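Local coordinates for CpuTA1 (Curtobacterium pusillum, PDB 5K3W), which binds pyridoxal-5'-phosphate and belongs to the class IV aminotransferase family, whose two α/β domains enclose the cofactor between them, at residues L73-H78 against G229-T234; E264-V269 against R284-D289; L7-P12 against R94-A99; V272-P277 against L301-L306. All blocks are in the same frame, centred on the assembly; numbering follows the deposited sequence.

Contact 1 of 4, residues L73-H78 against G229-T234; sequences LGRLAH and GILAGT. With PLP (pyridoxal-5'-phosphate), chain C.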
loop_
_atom_site.group_PDB
_atom_site.type_symbol
_atom_site.label_atom_id
_atom_site.label_comp_id
_atom_site.label_asym_id
_atom_site.label_seq_id
_atom_site.Cartn_x
_atom_site.Cartn_y
_atom_site.Cartn_z
ATOM N N LEU A 73 16.487 -11.530 5.648
ATOM C CA LEU A 73 16.016 -12.464 4.629
ATOM C C LEU A 73 14.900 -13.330 5.168
ATOM O O LEU A 73 13.938 -13.628 4.454
ATOM C CB LEU A 73 17.154 -13.349 4.134
ATOM C CG LEU A 73 18.269 -12.664 3.352
ATOM C CD1 LEU A 73 19.269 -13.725 2.892
ATOM C CD2 LEU A 73 17.715 -11.855 2.173
ATOM N N GLY A 74 15.036 -13.783 6.418
ATOM C CA GLY A 74 13.973 -14.558 7.029
ATOM C C GLY A 74 12.669 -13.792 7.063
ATOM O O GLY A 74 11.605 -14.349 6.771
ATOM N N ARG A 75 12.739 -12.491 7.391
ATOM C CA ARG A 75 11.536 -11.680 7.489
ATOM C C ARG A 75 10.985 -11.335 6.116
ATOM O O ARG A 75 9.766 -11.217 5.957
ATOM C CB ARG A 75 11.805 -10.410 8.302
ATOM C CG ARG A 75 10.539 -9.649 8.670
ATOM C CD ARG A 75 10.828 -8.425 9.532
ATOM N NE ARG A 75 11.614 -7.414 8.832
ATOM C CZ ARG A 75 12.169 -6.351 9.415
ATOM N NH1 ARG A 75 12.031 -6.148 10.719
ATOM N NH2 ARG A 75 12.861 -5.482 8.689
ATOM N N LEU A 76 11.846 -11.200 5.109
ATOM C CA LEU A 76 11.343 -11.078 3.745
ATOM C C LEU A 76 10.422 -12.245 3.413
ATOM O O LEU A 76 9.322 -12.056 2.873
ATOM C CB LEU A 76 12.508 -11.021 2.762
ATOM C CG LEU A 76 12.170 -10.829 1.289
ATOM C CD1 LEU A 76 11.746 -9.362 0.983
ATOM C CD2 LEU A 76 13.371 -11.261 0.463
ATOM N N ALA A 77 10.861 -13.463 3.765
ATOM C CA ALA A 77 10.083 -14.669 3.496
ATOM C C ALA A 77 8.781 -14.659 4.272
ATOM O O ALA A 77 7.727 -15.032 3.742
ATOM C CB ALA A 77 10.898 -15.921 3.860
ATOM N N HIS A 78 8.846 -14.247 5.540
ATOM C CA HIS A 78 7.651 -14.187 6.373
ATOM C C HIS A 78 6.631 -13.184 5.827
ATOM O O HIS A 78 5.431 -13.471 5.789
ATOM C CB HIS A 78 8.053 -13.832 7.800
ATOM C CG HIS A 78 6.891 -13.693 8.725
ATOM N ND1 HIS A 78 6.114 -14.766 9.105
ATOM C CD2 HIS A 78 6.355 -12.606 9.328
ATOM C CE1 HIS A 78 5.156 -14.348 9.912
ATOM N NE2 HIS A 78 5.279 -13.040 10.064
ATOM N N GLY A 229 0.300 -7.625 15.374
ATOM C CA GLY A 229 0.170 -7.061 14.042
ATOM C C GLY A 229 1.222 -6.019 13.724
ATOM O O GLY A 229 0.908 -5.003 13.096
ATOM N N ILE A 230 2.469 -6.262 14.138
ATOM C CA ILE A 230 3.600 -5.366 13.953
ATOM C C ILE A 230 4.775 -6.201 13.457
ATOM O O ILE A 230 4.757 -7.433 13.512
ATOM C CB ILE A 230 3.993 -4.641 15.258
ATOM C CG1 ILE A 230 4.613 -5.646 16.239
ATOM C CG2 ILE A 230 2.788 -3.960 15.881
ATOM C CD1 ILE A 230 5.135 -5.041 17.512
ATOM N N LEU A 231 5.822 -5.512 13.010
ATOM C CA LEU A 231 7.040 -6.190 12.592
ATOM C C LEU A 231 7.877 -6.585 13.800
ATOM O O LEU A 231 7.926 -5.869 14.800
ATOM C CB LEU A 231 7.872 -5.294 11.672
ATOM C CG LEU A 231 7.591 -5.329 10.169
ATOM C CD1 LEU A 231 6.170 -4.968 9.844
ATOM C CD2 LEU A 231 8.512 -4.357 9.497
ATOM N N ALA A 232 8.517 -7.748 13.711
ATOM C CA ALA A 232 9.608 -8.084 14.617
ATOM C C ALA A 232 10.839 -7.404 14.055
ATOM O O ALA A 232 11.320 -7.777 12.982
ATOM C CB ALA A 232 9.811 -9.594 14.719
ATOM N N GLY A 233 11.316 -6.367 14.737
ATOM C CA GLY A 233 12.393 -5.565 14.185
ATOM C C GLY A 233 13.743 -6.243 14.352
ATOM O O GLY A 233 14.079 -6.767 15.414
ATOM N N THR A 234 14.526 -6.234 13.278
ATOM C CA THR A 234 15.897 -6.696 13.433
ATOM C C THR A 234 16.678 -5.773 14.365
ATOM O O THR A 234 17.498 -6.252 15.155
ATOM C CB THR A 234 16.581 -6.843 12.068
ATOM O OG1 THR A 234 16.755 -5.567 11.441
ATOM C CG2 THR A 234 15.764 -7.737 11.156
HETATM N N1 PLP C . 8.020 -1.285 11.794
HETATM C C2 PLP C . 7.837 -1.104 10.455
HETATM C C2A PLP C . 6.450 -0.862 9.891
HETATM C C3 PLP C . 8.929 -1.160 9.609
HETATM O O3 PLP C . 8.699 -0.982 8.236
HETATM C C4 PLP C . 10.182 -1.400 10.118
HETATM C C4A PLP C . 11.417 -1.445 9.259
HETATM C C5 PLP C . 10.367 -1.575 11.456
HETATM C C6 PLP C . 9.267 -1.522 12.295
HETATM C C5A PLP C . 11.769 -1.815 12.006
HETATM O O4P PLP C . 12.390 -2.956 11.444
HETATM P P PLP C . 13.976 -3.027 11.294
HETATM O O1P PLP C . 14.651 -2.699 12.608
HETATM O O2P PLP C . 14.466 -2.084 10.222
HETATM O O3P PLP C . 14.378 -4.430 10.921
#
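R75 leaves helix 69-82 with CG trans to the backbone N (chi1 -169°), and a single bend at chi3 (65°) lays its guanidinium beside A232-T234 and the phosphate of pyridoxal-5'-phosphate. NH1 is the busiest corner. It donates to A232 O at 2.9 Å, approaching from above the carbonyl plane rather than on a lone pair, to the cofactor's O3P at 2.9 Å, and to its ester oxygen O4P over a longer 3.3 Å. Two N-H groups thus serve three acceptors, and at least one is shared. NH2 also reaches O3P at 2.9 Å and forms a salt bridge with E57. Two methyls sandwich the flat group: L231 CD2 lies 4.1 Å above the centre of one face, while T234 CG2 covers the opposite face nearer the rim. G233 CA fills in at the edge. L231 CD2 also packs on the pyridine ring. T234 is turned with OG1 between its backbone N and carbonyl carbon (chi1 67°), and from there OG1 donates to O3P at 2.7 Å; the backbone N of T234 adds a bond of 3.0 Å to O3P. Four donors therefore fix this one oxygen. G233 is the N-cap of helix 234-245, whose start probably adds a favourable dipole. An arginine and a helix N-terminus meeting on the phosphate form the phosphate-binding cup of the class IV aminotransferase fold.

Contact 2 of 4, residues E264-V269 against R284-D289; sequences EALWLV and REYPVD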
loop_
_atom_site.group_PDB
_atom_site.type_symbol
_atom_site.label_atom_id
_atom_site.label_comp_id
_atom_site.label_asym_id
_atom_site.label_seq_id
_atom_site.Cartn_x
_atom_site.Cartn_y
_atom_site.Cartn_z
ATOM N N GLU A 264 10.257 5.873 31.526
ATOM C CA GLU A 264 11.361 6.754 31.885
ATOM C C GLU A 264 12.102 7.252 30.655
ATOM O O GLU A 264 12.556 8.399 30.628
ATOM C CB GLU A 264 12.326 6.041 32.827
ATOM C CG GLU A 264 11.887 6.096 34.270
ATOM C CD GLU A 264 12.202 4.827 35.017
ATOM O OE1 GLU A 264 13.290 4.248 34.786
ATOM O OE2 GLU A 264 11.345 4.402 35.827
ATOM N N ALA A 265 12.258 6.405 29.640
ATOM C CA ALA A 265 12.857 6.822 28.379
ATOM C C ALA A 265 12.245 5.992 27.264
ATOM O O ALA A 265 11.715 4.903 27.503
ATOM C CB ALA A 265 14.385 6.678 28.386
ATOM N N LEU A 266 12.313 6.528 26.042
ATOM C CA LEU A 266 11.765 5.880 24.858
ATOM C C LEU A 266 12.728 6.025 23.691
ATOM O O LEU A 266 13.385 7.059 23.537
ATOM C CB LEU A 266 10.420 6.481 24.446
ATOM C CG LEU A 266 9.303 6.470 25.474
ATOM C CD1 LEU A 266 8.162 7.315 24.960
ATOM C CD2 LEU A 266 8.834 5.049 25.720
ATOM N N TRP A 267 12.771 4.988 22.848
ATOM C CA TRP A 267 13.469 5.032 21.568
ATOM C C TRP A 267 12.584 4.461 20.469
ATOM O O TRP A 267 11.792 3.543 20.700
ATOM C CB TRP A 267 14.791 4.230 21.575
ATOM C CG TRP A 267 15.796 4.658 22.589
ATOM C CD1 TRP A 267 16.885 5.456 22.380
ATOM C CD2 TRP A 267 15.825 4.291 23.973
ATOM N NE1 TRP A 267 17.590 5.604 23.547
ATOM C CE2 TRP A 267 16.962 4.896 24.541
ATOM C CE3 TRP A 267 15.007 3.494 24.784
ATOM C CZ2 TRP A 267 17.294 4.748 25.892
ATOM C CZ3 TRP A 267 15.340 3.336 26.116
ATOM C CH2 TRP A 267 16.471 3.965 26.660
ATOM N N LEU A 268 12.734 5.014 19.268
ATOM C CA LEU A 268 12.338 4.355 18.030
ATOM C C LEU A 268 13.584 3.759 17.386
ATOM O O LEU A 268 14.597 4.451 17.235
ATOM C CB LEU A 268 11.683 5.339 17.062
ATOM C CG LEU A 268 10.328 5.901 17.464
ATOM C CD1 LEU A 268 9.692 6.589 16.277
ATOM C CD2 LEU A 268 9.439 4.797 18.011
ATOM N N VAL A 269 13.518 2.491 17.000
ATOM C CA VAL A 269 14.677 1.814 16.417
ATOM C C VAL A 269 14.296 1.207 15.070
ATOM O O VAL A 269 13.170 0.735 14.880
ATOM C CB VAL A 269 15.240 0.739 17.375
ATOM C CG1 VAL A 269 15.596 1.363 18.711
ATOM C CG2 VAL A 269 14.238 -0.417 17.557
ATOM N N ARG A 284 4.544 15.968 25.883
ATOM C CA ARG A 284 5.144 15.659 27.171
ATOM C C ARG A 284 6.632 15.412 26.956
ATOM O O ARG A 284 7.013 14.689 26.032
ATOM C CB ARG A 284 4.479 14.444 27.819
ATOM C CG ARG A 284 5.318 13.835 28.945
ATOM C CD ARG A 284 4.567 12.762 29.751
ATOM N NE ARG A 284 3.619 13.347 30.698
ATOM C CZ ARG A 284 2.302 13.351 30.523
ATOM N NH1 ARG A 284 1.514 13.914 31.437
ATOM N NH2 ARG A 284 1.773 12.781 29.436
ATOM N N GLU A 285 7.471 16.038 27.784
ATOM C CA GLU A 285 8.917 15.894 27.665
ATOM C C GLU A 285 9.390 14.595 28.294
ATOM O O GLU A 285 8.846 14.130 29.298
ATOM C CB GLU A 285 9.660 17.042 28.340
ATOM C CG GLU A 285 8.945 18.377 28.281
ATOM C CD GLU A 285 9.520 19.297 27.229
ATOM O OE1 GLU A 285 10.199 18.804 26.302
ATOM O OE2 GLU A 285 9.304 20.513 27.347
ATOM N N TYR A 286 10.437 14.032 27.703
ATOM C CA TYR A 286 11.093 12.840 28.192
ATOM C C TYR A 286 12.595 13.077 28.219
ATOM O O TYR A 286 13.149 13.670 27.281
ATOM C CB TYR A 286 10.756 11.632 27.304
ATOM C CG TYR A 286 9.325 11.177 27.470
ATOM C CD1 TYR A 286 8.287 11.862 26.863
ATOM C CD2 TYR A 286 9.010 10.087 28.272
ATOM C CE1 TYR A 286 6.974 11.468 27.030
ATOM C CE2 TYR A 286 7.705 9.683 28.440
ATOM C CZ TYR A 286 6.691 10.381 27.816
ATOM O OH TYR A 286 5.389 9.997 27.981
ATOM N N PRO A 287 13.279 12.638 29.272
ATOM C CA PRO A 287 14.731 12.823 29.325
ATOM C C PRO A 287 15.436 11.877 28.362
ATOM O O PRO A 287 14.987 10.758 28.109
ATOM C CB PRO A 287 15.073 12.505 30.786
ATOM C CG PRO A 287 14.007 11.550 31.216
ATOM C CD PRO A 287 12.768 11.864 30.418
ATOM N N VAL A 288 16.544 12.346 27.798
ATOM C CA VAL A 288 17.384 11.530 26.927
ATOM C C VAL A 288 18.770 11.434 27.544
ATOM O O VAL A 288 19.451 12.451 27.718
ATOM C CB VAL A 288 17.471 12.100 25.506
ATOM C CG1 VAL A 288 18.598 11.412 24.756
ATOM C CG2 VAL A 288 16.120 11.927 24.791
ATOM N N ASP A 289 19.187 10.217 27.859
ATOM C CA ASP A 289 20.523 9.948 28.384
ATOM C C ASP A 289 21.479 9.924 27.201
ATOM O O ASP A 289 21.613 8.909 26.515
ATOM C CB ASP A 289 20.532 8.626 29.146
ATOM C CG ASP A 289 21.845 8.354 29.832
ATOM O OD1 ASP A 289 22.902 8.800 29.333
ATOM O OD2 ASP A 289 21.813 7.666 30.874
HETATM O O HOH W 1 13.403 9.314 26.080
#
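E264-L266 pass alongside Y286-P287, with A265 CA 6.3 Å from Y286 CA, and no direct hydrogen bond joins the two backbones. At this point E264 and A265 form a classic beta bulge, both facing L216 of the neighbouring strand 212-217; the bulge leads into strand 265-270 of a mixed five-stranded sheet. Across from it, the chain has just left strand 284-285, an edge strand, within this chain, of a different mixed sheet, and is heading for helix 290-307. L266 points at the other segment, and its extended end (chi2 170°) carries CD1 over one face of the Y286 ring. The methyl sits off-centre toward the rim, nearest CE2 at 4.2 Å. This leucine-on-tyrosine packing is the main apolar contact between the segments. The tyrosine is also anchored at its far end, where OH is hydrogen-bonded to R261 O. P287 presents a ring edge to the bulge: CG and CD each lie 3.5 Å from E264 O. The E264 side chain itself leads away, and its carboxylate takes a hydrogen bond from D218 N. A265 CB rests 4.1 Å from P287 O, a light touch beside the proline. A water bridges the segments, accepting from L266 N at 3.0 Å and able to donate to P287 O, also at 3.0 Å, although other acceptors compete for its protons.

Contact 3 of 4, residues L7-P12 against R94-A99; sequences LTVTAP and REAVLA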
loop_
_atom_site.group_PDB
_atom_site.type_symbol
_atom_site.label_atom_id
_atom_site.label_comp_id
_atom_site.label_asym_id
_atom_site.label_seq_id
_atom_site.Cartn_x
_atom_site.Cartn_y
_atom_site.Cartn_z
ATOM N N LEU A 7 20.342 -4.214 -9.062
ATOM C CA LEU A 7 20.351 -5.585 -9.546
ATOM C C LEU A 7 18.919 -6.013 -9.799
ATOM O O LEU A 7 18.065 -5.895 -8.913
ATOM C CB LEU A 7 21.017 -6.531 -8.545
ATOM C CG LEU A 7 22.523 -6.343 -8.331
ATOM C CD1 LEU A 7 22.883 -6.652 -6.907
ATOM C CD2 LEU A 7 23.329 -7.228 -9.271
ATOM N N THR A 8 18.651 -6.470 -11.016
ATOM C CA THR A 8 17.401 -7.137 -11.325
ATOM C C THR A 8 17.501 -8.574 -10.854
ATOM O O THR A 8 18.421 -9.290 -11.254
ATOM C CB THR A 8 17.136 -7.102 -12.821
ATOM O OG1 THR A 8 17.144 -5.751 -13.266
ATOM C CG2 THR A 8 15.788 -7.732 -13.140
ATOM N N VAL A 9 16.576 -8.999 -10.002
ATOM C CA VAL A 9 16.533 -10.385 -9.558
ATOM C C VAL A 9 15.623 -11.148 -10.516
ATOM O O VAL A 9 14.401 -10.966 -10.516
ATOM C CB VAL A 9 16.054 -10.493 -8.107
ATOM C CG1 VAL A 9 16.016 -11.961 -7.676
ATOM C CG2 VAL A 9 16.969 -9.671 -7.184
ATOM N N THR A 10 16.218 -11.987 -11.361
ATOM C CA THR A 10 15.430 -12.726 -12.341
ATOM C C THR A 10 14.931 -14.069 -11.823
ATOM O O THR A 10 14.159 -14.732 -12.515
ATOM C CB THR A 10 16.240 -12.961 -13.611
ATOM O OG1 THR A 10 17.405 -13.732 -13.281
ATOM C CG2 THR A 10 16.662 -11.636 -14.220
ATOM N N ALA A 11 15.362 -14.503 -10.643
ATOM C CA ALA A 11 14.867 -15.737 -10.031
ATOM C C ALA A 11 14.519 -15.447 -8.578
ATOM O O ALA A 11 15.123 -15.992 -7.655
ATOM C CB ALA A 11 15.891 -16.868 -10.146
ATOM N N PRO A 12 13.554 -14.562 -8.343
ATOM C CA PRO A 12 13.315 -14.112 -6.962
ATOM C C PRO A 12 12.694 -15.168 -6.064
ATOM O O PRO A 12 12.884 -15.096 -4.842
ATOM C CB PRO A 12 12.382 -12.904 -7.140
ATOM C CG PRO A 12 11.739 -13.102 -8.494
ATOM C CD PRO A 12 12.727 -13.851 -9.338
ATOM N N ARG A 94 20.444 -13.374 -0.994
ATOM C CA ARG A 94 21.703 -13.173 -0.282
ATOM C C ARG A 94 22.820 -12.826 -1.259
ATOM O O ARG A 94 23.521 -11.819 -1.102
ATOM C CB ARG A 94 22.054 -14.424 0.523
ATOM C CG ARG A 94 23.377 -14.319 1.256
ATOM C CD ARG A 94 23.736 -15.604 1.991
ATOM N NE ARG A 94 22.675 -16.056 2.889
ATOM C CZ ARG A 94 21.991 -17.195 2.745
ATOM N NH1 ARG A 94 22.255 -18.026 1.743
ATOM N NH2 ARG A 94 21.047 -17.511 3.620
ATOM N N GLU A 95 22.982 -13.647 -2.293
ATOM C CA GLU A 95 24.016 -13.390 -3.283
ATOM C C GLU A 95 23.805 -12.038 -3.946
ATOM O O GLU A 95 24.769 -11.297 -4.181
ATOM C CB GLU A 95 24.037 -14.523 -4.315
ATOM C CG GLU A 95 24.793 -15.773 -3.838
ATOM C CD GLU A 95 26.317 -15.628 -3.956
ATOM O OE1 GLU A 95 26.799 -15.422 -5.086
ATOM O OE2 GLU A 95 27.033 -15.701 -2.929
ATOM N N ALA A 96 22.543 -11.691 -4.232
ATOM C CA ALA A 96 22.254 -10.426 -4.898
ATOM C C ALA A 96 22.676 -9.242 -4.038
ATOM O O ALA A 96 23.251 -8.278 -4.548
ATOM C CB ALA A 96 20.768 -10.324 -5.248
ATOM N N VAL A 97 22.408 -9.297 -2.732
ATOM C CA VAL A 97 22.749 -8.171 -1.866
ATOM C C VAL A 97 24.263 -8.006 -1.764
ATOM O O VAL A 97 24.787 -6.885 -1.823
ATOM C CB VAL A 97 22.102 -8.354 -0.480
ATOM C CG1 VAL A 97 22.677 -7.366 0.509
ATOM C CG2 VAL A 97 20.575 -8.226 -0.570
ATOM N N LEU A 98 24.991 -9.119 -1.616
ATOM C CA LEU A 98 26.442 -9.041 -1.473
ATOM C C LEU A 98 27.107 -8.580 -2.766
ATOM O O LEU A 98 28.045 -7.779 -2.734
ATOM C CB LEU A 98 26.993 -10.391 -1.026
ATOM C CG LEU A 98 26.510 -10.798 0.365
ATOM C CD1 LEU A 98 27.080 -12.135 0.797
ATOM C CD2 LEU A 98 26.876 -9.707 1.352
ATOM N N ALA A 99 26.634 -9.067 -3.911
ATOM C CA ALA A 99 27.145 -8.573 -5.184
ATOM C C ALA A 99 26.880 -7.079 -5.337
ATOM O O ALA A 99 27.734 -6.328 -5.839
ATOM C CB ALA A 99 26.514 -9.351 -6.335
#
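L7 and A96 bury the most surface here, with A99 and V9 adding smaller shares. Strand 7-9 and helix 94-99 run almost exactly antiparallel, at 174° between their directions, and their axes approach to 9.6 Å. L7 and A96 mark the nearest point of the two backbones, with CA atoms 7.0 Å apart. The L7 side chain has CG opposite the carbonyl carbon (chi1 -68°), which sends the isobutyl group toward the helix, where it lies over the backbone at A96 and A99. These two alanines are three residues apart, roughly one turn, and both point their CB atoms toward the strand. The exact place of L7 CD1 is doubtful, because it is modelled too near A96 O and chi2 (146°) is off a staggered value. V9, two residues on and on the same side of the strand, offers the sounder contact: its CG2, likewise opposite the carbonyl carbon, meets A96 CB at 4.3 Å. A96 is thus flanked by L7 and V9. No hydrogen bond crosses the contact; its one sound side-chain pair is apolar. Around it, F32 and L34 of strand 32-35 pack on L7, and V134 of strand 131-138 touches V9, A96 and V97. Helix 90-108 therefore lies on the six-stranded antiparallel sheet where strand 5-9 runs between strands 32-35 and 131-138, with V97 reaching on to A116 and L118 of strand 114-121.

Contact 4 of 4, residues V272-P277 against L301-L306; sequences VRQAAP and LARTDL
Q274 NE2 is hydrogen-bonded to Q67 OE1, and against the same nitrogen rests the methyl L301 CD2, 3.6 Å away. The other end of the carboxamide, OE1, faces R303 NH1 at 3.6 Å. OE1 lies near the plane of the guanidinium, at its edge, and the amide plane stands at 90° to it. R303 NH1 is hydrogen-bonded to L300 O. Q274 reaches both residues through a bend at chi2 (-74°); the leucine side chain crosses the bent glutamine at a slant, with L301 CD2 4.1 Å from both CG and CD of Q274. R303 comes in from the helix with CG between its backbone N and carbonyl carbon (chi1 68°), and two further bends turn the chain back toward the glutamine. Q274 is buried, and its positive phi marks the turn by which strand 274-278 begins, one of the two outermost strands, within this chain, of a mixed five-stranded sheet. Helix 290-307 lies against it: N297 OD1 is hydrogen-bonded to A275 N, and A275 packs on L296 and L300. L301 also touches I62 of strand 54-62, so the contact sits where the two α/β domains of the class IV aminotransferase fold meet. The helix is kinked where the N atoms of T304 and D305 lack the regular bond to the turn before; the bonds of 3.3 Å from D305 N to A302 O and from L306 N to R303 O are weak. The side chain of R303 comes within about 7 Å of the bound pyridoxal-5'-phosphate.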
loop_
_atom_site.group_PDB
_atom_site.type_symbol
_atom_site.label_atom_id
_atom_site.label_comp_id
_atom_site.label_asym_id
_atom_site.label_seq_id
_atom_site.Cartn_x
_atom_site.Cartn_y
_atom_site.Cartn_z
ATOM N N VAL A 272 18.203 1.527 9.400
ATOM C CA VAL A 272 19.098 2.557 8.869
ATOM C C VAL A 272 19.325 3.679 9.872
ATOM O O VAL A 272 20.462 4.099 10.100
ATOM C CB VAL A 272 18.558 3.105 7.536
ATOM C CG1 VAL A 272 19.394 4.293 7.090
ATOM C CG2 VAL A 272 18.609 2.030 6.486
ATOM N N ARG A 273 18.256 4.203 10.474
ATOM C CA ARG A 273 18.422 5.260 11.464
ATOM C C ARG A 273 19.054 4.732 12.751
ATOM O O ARG A 273 19.698 5.497 13.481
ATOM C CB ARG A 273 17.068 5.915 11.748
ATOM C CG ARG A 273 17.132 7.102 12.685
ATOM C CD ARG A 273 15.802 7.845 12.731
ATOM N NE ARG A 273 14.732 6.991 13.228
ATOM C CZ ARG A 273 13.462 7.369 13.326
ATOM N NH1 ARG A 273 13.116 8.591 12.964
ATOM N NH2 ARG A 273 12.544 6.523 13.777
ATOM N N GLN A 274 18.907 3.438 13.023
ATOM C CA GLN A 274 19.377 2.841 14.264
ATOM C C GLN A 274 18.503 3.331 15.420
ATOM O O GLN A 274 17.275 3.253 15.332
ATOM C CB GLN A 274 20.862 3.140 14.469
ATOM C CG GLN A 274 21.743 2.755 13.264
ATOM C CD GLN A 274 21.985 1.228 13.085
ATOM O OE1 GLN A 274 21.545 0.392 13.883
ATOM N NE2 GLN A 274 22.698 0.879 12.021
ATOM N N ALA A 275 19.088 3.835 16.504
ATOM C CA ALA A 275 18.317 4.194 17.689
ATOM C C ALA A 275 18.111 5.702 17.740
ATOM O O ALA A 275 19.080 6.462 17.827
ATOM C CB ALA A 275 19.004 3.709 18.964
ATOM N N ALA A 276 16.854 6.132 17.693
ATOM C CA ALA A 276 16.531 7.548 17.817
ATOM C C ALA A 276 15.836 7.802 19.147
ATOM O O ALA A 276 14.682 7.374 19.329
ATOM C CB ALA A 276 15.649 8.003 16.655
ATOM N N PRO A 277 16.474 8.491 20.090
ATOM C CA PRO A 277 15.838 8.718 21.396
ATOM C C PRO A 277 14.751 9.783 21.314
ATOM O O PRO A 277 14.865 10.770 20.582
ATOM C CB PRO A 277 17.006 9.173 22.280
ATOM C CG PRO A 277 17.942 9.866 21.332
ATOM C CD PRO A 277 17.774 9.178 19.977
ATOM N N LEU A 301 25.954 0.155 15.542
ATOM C CA LEU A 301 26.748 0.346 14.330
ATOM C C LEU A 301 27.864 -0.685 14.194
ATOM O O LEU A 301 28.312 -0.958 13.074
ATOM C CB LEU A 301 27.346 1.754 14.301
ATOM C CG LEU A 301 26.367 2.885 13.987
ATOM C CD1 LEU A 301 27.040 4.243 14.131
ATOM C CD2 LEU A 301 25.755 2.722 12.596
ATOM N N ALA A 302 28.318 -1.266 15.304
ATOM C CA ALA A 302 29.495 -2.123 15.313
ATOM C C ALA A 302 29.188 -3.607 15.439
ATOM O O ALA A 302 30.123 -4.410 15.391
ATOM C CB ALA A 302 30.419 -1.721 16.463
ATOM N N ARG A 303 27.917 -3.993 15.612
ATOM C CA ARG A 303 27.604 -5.377 15.965
ATOM C C ARG A 303 28.001 -6.363 14.868
ATOM O O ARG A 303 28.427 -7.486 15.164
ATOM C CB ARG A 303 26.117 -5.514 16.290
ATOM C CG ARG A 303 25.183 -5.317 15.114
ATOM C CD ARG A 303 23.893 -4.701 15.592
ATOM N NE ARG A 303 22.724 -5.203 14.874
ATOM C CZ ARG A 303 21.881 -4.436 14.192
ATOM N NH1 ARG A 303 22.068 -3.130 14.136
ATOM N NH2 ARG A 303 20.837 -4.981 13.587
ATOM N N THR A 304 27.870 -5.973 13.602
ATOM C CA THR A 304 28.119 -6.915 12.519
ATOM C C THR A 304 29.605 -7.171 12.296
ATOM O O THR A 304 29.963 -8.231 11.772
ATOM C CB THR A 304 27.463 -6.403 11.231
ATOM O OG1 THR A 304 26.106 -6.038 11.510
ATOM C CG2 THR A 304 27.458 -7.472 10.155
ATOM N N ASP A 305 30.475 -6.228 12.675
ATOM C CA ASP A 305 31.914 -6.481 12.637
ATOM C C ASP A 305 32.291 -7.699 13.475
ATOM O O ASP A 305 33.147 -8.497 13.074
ATOM C CB ASP A 305 32.678 -5.252 13.121
ATOM C CG ASP A 305 32.497 -4.055 12.211
ATOM O OD1 ASP A 305 32.555 -4.219 10.965
ATOM O OD2 ASP A 305 32.297 -2.947 12.749
ATOM N N LEU A 306 31.687 -7.845 14.656
ATOM C CA LEU A 306 31.881 -9.054 15.452
ATOM C C LEU A 306 31.705 -10.312 14.600
ATOM O O LEU A 306 32.600 -11.162 14.526
ATOM C CB LEU A 306 30.906 -9.058 16.636
ATOM C CG LEU A 306 31.162 -8.133 17.842
ATOM C CD1 LEU A 306 32.439 -8.534 18.592
ATOM C CD2 LEU A 306 31.198 -6.643 17.457
#

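Contact 1 holds the cofactor phosphate, and two of the other contacts touch it from different sides. Contact 3 joins it through neighbouring helices, L73 CD1 lying 3.7 Å from R94 CB, though the centres are 19 Å apart. Contact 4, centred 18 Å from contact 1, meets it where T234 O and R303 NH2 approach to 3.9 Å. Contacts 2 and 4 share a sheet: strands 265-270 and 274-278 are neighbours, with L268 O 2.9 Å from A276 N, a probable hydrogen bond, and V288 packing on P277. Contacts 2 and 3 lie on opposite sides of the chain's centre, their own centres about 38 Å apart.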